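Aminopeptidase C (Lactobacillus rhamnosus, PDB 4K7C) probably acts as a cysteine aminopeptidase of the peptidase C1-like family, removing residues from the amino ends of peptides. Local coordinates at residues F100-F111 with L131-G139. Sequence-based numbering, arbitrary orientation.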
loop_
_atom_site.group_PDB
_atom_site.type_symbol
_atom_site.label_atom_id
_atom_site.label_comp_id
_atom_site.label_asym_id
_atom_site.label_seq_id
_atom_site.Cartn_x
_atom_site.Cartn_y
_atom_site.Cartn_z
ATOM N N PHE A 100 32.969 3.999 6.918
ATOM C CA PHE A 100 32.414 5.185 6.258
ATOM C C PHE A 100 32.860 6.430 7.020
ATOM O O PHE A 100 33.246 7.502 6.448
ATOM C CB PHE A 100 30.892 5.114 6.253
ATOM C CG PHE A 100 30.193 6.064 5.277
ATOM C CD1 PHE A 100 30.607 6.233 3.966
ATOM C CD2 PHE A 100 29.013 6.710 5.667
ATOM C CE1 PHE A 100 29.910 7.012 3.096
ATOM C CE2 PHE A 100 28.279 7.512 4.789
ATOM C CZ PHE A 100 28.726 7.653 3.491
ATOM N N PHE A 101 32.800 6.337 8.327
ATOM C CA PHE A 101 33.257 7.456 9.155
ATOM C C PHE A 101 34.722 7.899 8.828
ATOM O O PHE A 101 34.969 9.043 8.540
ATOM C CB PHE A 101 33.052 7.110 10.673
ATOM C CG PHE A 101 33.441 8.269 11.619
ATOM C CD1 PHE A 101 32.512 9.066 12.252
ATOM C CD2 PHE A 101 34.781 8.556 11.817
ATOM C CE1 PHE A 101 32.924 10.091 13.104
ATOM C CE2 PHE A 101 35.185 9.592 12.627
ATOM C CZ PHE A 101 34.265 10.395 13.224
ATOM N N TRP A 102 35.663 6.945 8.927
ATOM C CA TRP A 102 37.084 7.183 8.772
ATOM C C TRP A 102 37.421 7.545 7.333
ATOM O O TRP A 102 38.221 8.444 7.091
ATOM C CB TRP A 102 37.850 5.989 9.238
ATOM C CG TRP A 102 37.744 5.800 10.720
ATOM C CD1 TRP A 102 37.293 4.701 11.393
ATOM C CD2 TRP A 102 38.116 6.753 11.721
ATOM N NE1 TRP A 102 37.376 4.917 12.751
ATOM C CE2 TRP A 102 37.874 6.163 12.972
ATOM C CE3 TRP A 102 38.637 8.033 11.683
ATOM C CZ2 TRP A 102 38.153 6.836 14.223
ATOM C CZ3 TRP A 102 38.881 8.721 12.894
ATOM C CH2 TRP A 102 38.628 8.131 14.140
ATOM N N ASP A 103 36.689 6.972 6.387
ATOM C CA ASP A 103 36.853 7.333 5.008
ATOM C C ASP A 103 36.542 8.827 4.762
ATOM O O ASP A 103 37.345 9.637 4.183
ATOM C CB ASP A 103 36.007 6.447 4.090
ATOM C CG ASP A 103 36.242 6.754 2.634
ATOM O OD1 ASP A 103 37.420 6.661 2.206
ATOM O OD2 ASP A 103 35.217 7.089 1.895
ATOM N N LYS A 104 35.373 9.280 5.146
ATOM C CA LYS A 104 35.007 10.681 5.063
ATOM C C LYS A 104 35.916 11.639 5.773
ATOM O O LYS A 104 36.214 12.703 5.308
ATOM C CB LYS A 104 33.583 10.874 5.587
ATOM C CG LYS A 104 32.472 10.272 4.764
ATOM C CD LYS A 104 31.564 11.321 4.210
ATOM C CE LYS A 104 30.519 10.836 3.175
ATOM N NZ LYS A 104 31.057 10.265 1.921
ATOM N N PHE A 105 36.326 11.275 6.985
ATOM C CA PHE A 105 37.188 12.149 7.721
ATOM C C PHE A 105 38.582 12.243 7.056
ATOM O O PHE A 105 39.103 13.349 6.869
ATOM C CB PHE A 105 37.268 11.703 9.171
ATOM C CG PHE A 105 37.925 12.729 10.051
ATOM C CD1 PHE A 105 37.449 14.042 10.068
ATOM C CD2 PHE A 105 38.974 12.381 10.861
ATOM C CE1 PHE A 105 38.053 15.020 10.802
ATOM C CE2 PHE A 105 39.558 13.398 11.647
ATOM C CZ PHE A 105 39.064 14.686 11.645
ATOM N N GLU A 106 39.138 11.111 6.665
ATOM C CA GLU A 106 40.475 11.057 5.988
ATOM C C GLU A 106 40.362 11.755 4.663
ATOM O O GLU A 106 41.189 12.575 4.342
ATOM C CB GLU A 106 40.951 9.628 5.812
ATOM C CG GLU A 106 41.394 9.002 7.134
ATOM C CD GLU A 106 42.809 9.459 7.628
ATOM O OE1 GLU A 106 43.585 10.158 6.910
ATOM O OE2 GLU A 106 43.117 9.098 8.811
ATOM N N LYS A 107 39.257 11.538 3.938
ATOM C CA LYS A 107 39.078 12.288 2.661
ATOM C C LYS A 107 39.025 13.823 2.824
ATOM O O LYS A 107 39.437 14.499 1.923
ATOM C CB LYS A 107 37.864 11.771 1.900
ATOM C CG LYS A 107 38.039 10.439 1.236
ATOM C CD LYS A 107 36.712 9.929 0.610
ATOM C CE LYS A 107 36.992 8.783 -0.297
ATOM N NZ LYS A 107 35.728 8.002 -0.497
ATOM N N SER A 108 38.477 14.333 3.936
ATOM C CA SER A 108 38.428 15.763 4.258
ATOM C C SER A 108 39.866 16.351 4.322
ATOM O O SER A 108 40.219 17.264 3.562
ATOM C CB SER A 108 37.572 16.012 5.543
ATOM O OG SER A 108 36.191 15.529 5.449
ATOM N N ASN A 109 40.731 15.676 5.062
ATOM C CA ASN A 109 42.156 15.978 5.130
ATOM C C ASN A 109 42.896 15.812 3.793
ATOM O O ASN A 109 43.693 16.702 3.402
ATOM C CB ASN A 109 42.813 15.061 6.156
ATOM C CG ASN A 109 44.248 15.479 6.458
ATOM O OD1 ASN A 109 44.440 16.624 6.903
ATOM N ND2 ASN A 109 45.179 14.613 6.249
ATOM N N TYR A 110 42.618 14.699 3.119
ATOM C CA TYR A 110 43.122 14.503 1.750
ATOM C C TYR A 110 42.806 15.645 0.815
ATOM O O TYR A 110 43.712 16.165 0.172
ATOM C CB TYR A 110 42.685 13.133 1.165
ATOM C CG TYR A 110 43.637 12.575 0.146
ATOM C CD1 TYR A 110 44.599 11.672 0.527
ATOM C CD2 TYR A 110 43.570 12.910 -1.183
ATOM C CE1 TYR A 110 45.477 11.115 -0.353
ATOM C CE2 TYR A 110 44.480 12.356 -2.088
ATOM C CZ TYR A 110 45.438 11.484 -1.654
ATOM O OH TYR A 110 46.351 10.882 -2.493
ATOM N N PHE A 111 41.546 16.104 0.818
ATOM C CA PHE A 111 41.112 17.224 0.029
ATOM C C PHE A 111 41.889 18.512 0.392
ATOM O O PHE A 111 42.350 19.232 -0.488
ATOM C CB PHE A 111 39.596 17.430 0.200
ATOM C CG PHE A 111 39.081 18.681 -0.454
ATOM C CD1 PHE A 111 38.746 18.709 -1.804
ATOM C CD2 PHE A 111 38.860 19.803 0.311
ATOM C CE1 PHE A 111 38.261 19.894 -2.359
ATOM C CE2 PHE A 111 38.427 20.973 -0.217
ATOM C CZ PHE A 111 38.093 21.033 -1.582
ATOM N N LEU A 131 39.230 18.639 -8.588
ATOM C CA LEU A 131 39.130 18.695 -7.125
ATOM C C LEU A 131 37.859 19.289 -6.557
ATOM O O LEU A 131 37.241 18.713 -5.665
ATOM C CB LEU A 131 40.253 19.575 -6.578
ATOM C CG LEU A 131 41.438 18.884 -5.993
ATOM C CD1 LEU A 131 42.370 19.980 -5.440
ATOM C CD2 LEU A 131 41.010 17.896 -4.876
ATOM N N LEU A 132 37.494 20.465 -7.060
ATOM C CA LEU A 132 36.392 21.234 -6.483
ATOM C C LEU A 132 35.059 20.650 -6.943
ATOM O O LEU A 132 34.034 20.881 -6.267
ATOM C CB LEU A 132 36.482 22.683 -6.823
ATOM C CG LEU A 132 37.697 23.325 -6.223
ATOM C CD1 LEU A 132 37.882 24.733 -6.750
ATOM C CD2 LEU A 132 37.616 23.373 -4.701
ATOM N N ALA A 133 35.081 19.982 -8.085
ATOM C CA ALA A 133 33.835 19.414 -8.625
ATOM C C ALA A 133 33.349 18.270 -7.726
ATOM O O ALA A 133 32.152 18.110 -7.552
ATOM C CB ALA A 133 33.994 18.953 -10.071
ATOM N N THR A 134 34.290 17.531 -7.112
ATOM C CA THR A 134 33.938 16.430 -6.267
ATOM C C THR A 134 34.827 16.374 -5.030
ATOM O O THR A 134 35.770 15.549 -4.977
ATOM C CB THR A 134 33.994 15.093 -7.005
ATOM O OG1 THR A 134 33.416 15.223 -8.294
ATOM C CG2 THR A 134 33.230 14.081 -6.283
ATOM N N PRO A 135 34.619 17.303 -4.079
ATOM C CA PRO A 135 35.602 17.321 -2.967
ATOM C C PRO A 135 35.810 15.995 -2.247
ATOM O O PRO A 135 36.951 15.586 -2.002
ATOM C CB PRO A 135 35.032 18.413 -2.028
ATOM C CG PRO A 135 34.232 19.269 -2.913
ATOM C CD PRO A 135 33.574 18.304 -3.840
ATOM N N GLN A 136 34.731 15.303 -1.933
ATOM C CA GLN A 136 34.784 13.921 -1.571
ATOM C C GLN A 136 33.546 13.231 -2.103
ATOM O O GLN A 136 32.638 13.891 -2.594
ATOM C CB GLN A 136 34.915 13.769 -0.077
ATOM C CG GLN A 136 33.808 14.489 0.693
ATOM C CD GLN A 136 32.555 13.636 0.856
ATOM O OE1 GLN A 136 32.601 12.447 1.234
ATOM N NE2 GLN A 136 31.440 14.220 0.563
ATOM N N GLN A 137 33.497 11.925 -1.982
ATOM C CA GLN A 137 32.312 11.168 -2.324
ATOM C C GLN A 137 32.312 9.865 -1.559
ATOM O O GLN A 137 33.278 9.517 -0.890
ATOM C CB GLN A 137 32.290 10.928 -3.838
ATOM C CG GLN A 137 33.482 10.154 -4.395
ATOM C CD GLN A 137 33.459 10.027 -5.918
ATOM O OE1 GLN A 137 32.622 9.360 -6.443
ATOM N NE2 GLN A 137 34.412 10.663 -6.608
ATOM N N ASP A 138 31.229 9.126 -1.676
ATOM C CA ASP A 138 31.106 7.808 -1.009
ATOM C C ASP A 138 32.025 6.742 -1.520
ATOM O O ASP A 138 32.443 5.915 -0.731
ATOM C CB ASP A 138 29.669 7.258 -1.037
ATOM C CG ASP A 138 28.690 8.026 -0.142
ATOM O OD1 ASP A 138 29.004 9.036 0.540
ATOM O OD2 ASP A 138 27.474 7.660 -0.159
ATOM N N GLY A 139 32.297 6.710 -2.841
ATOM C CA GLY A 139 33.034 5.646 -3.424
ATOM C C GLY A 139 34.532 5.569 -3.139
ATOM O O GLY A 139 35.185 6.564 -2.738
HETATM O O HOH W 1 32.875 7.797 1.920
HETATM O O HOH W 2 38.935 13.976 -0.929
#
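In the papain-like fold of this peptidase, the loop leaving helix 126-133 is fastened along helix 96-117 by two buried lysines, Lys104 and Lys107, and at its start by Phe111. Extended beyond CG (chi2 174°), the Lys107 chain carries NZ to the loop backbone, donating to Gly139 O at 2.7 Å, from above the carbonyl plane, and to Gln137 O at 2.9 Å. One helical turn back, the syn lone pair of Asp103 OD2 takes a third bond from Lys107 NZ in a 2.6 Å salt bridge. Were Lys107 shortened to an alanine, Gly139 O and Gln137 O would probably lose this donor, and the Asp103 carboxylate the positive charge that faces it. Lys104, bent at chi2 (-116°) and chi4, turns NZ between Gln136 OE1, met on an in-plane lone pair, and the anti lone pair of Asp138 OD1, its salt-bridge partner at 2.8 Å. Farther along, Pro135 CB lies over a face of the Phe111 ring, 4.0 Å from its centroid, a CH-pi contact, while Leu132 CD2 meets the ring edge. Helix 170-192 packs on Phe111 and Pro135, Ser169 and Gly68 hold Asp138 OD2, and Trp71 of helix 70-87 touches Asp103 and Lys107.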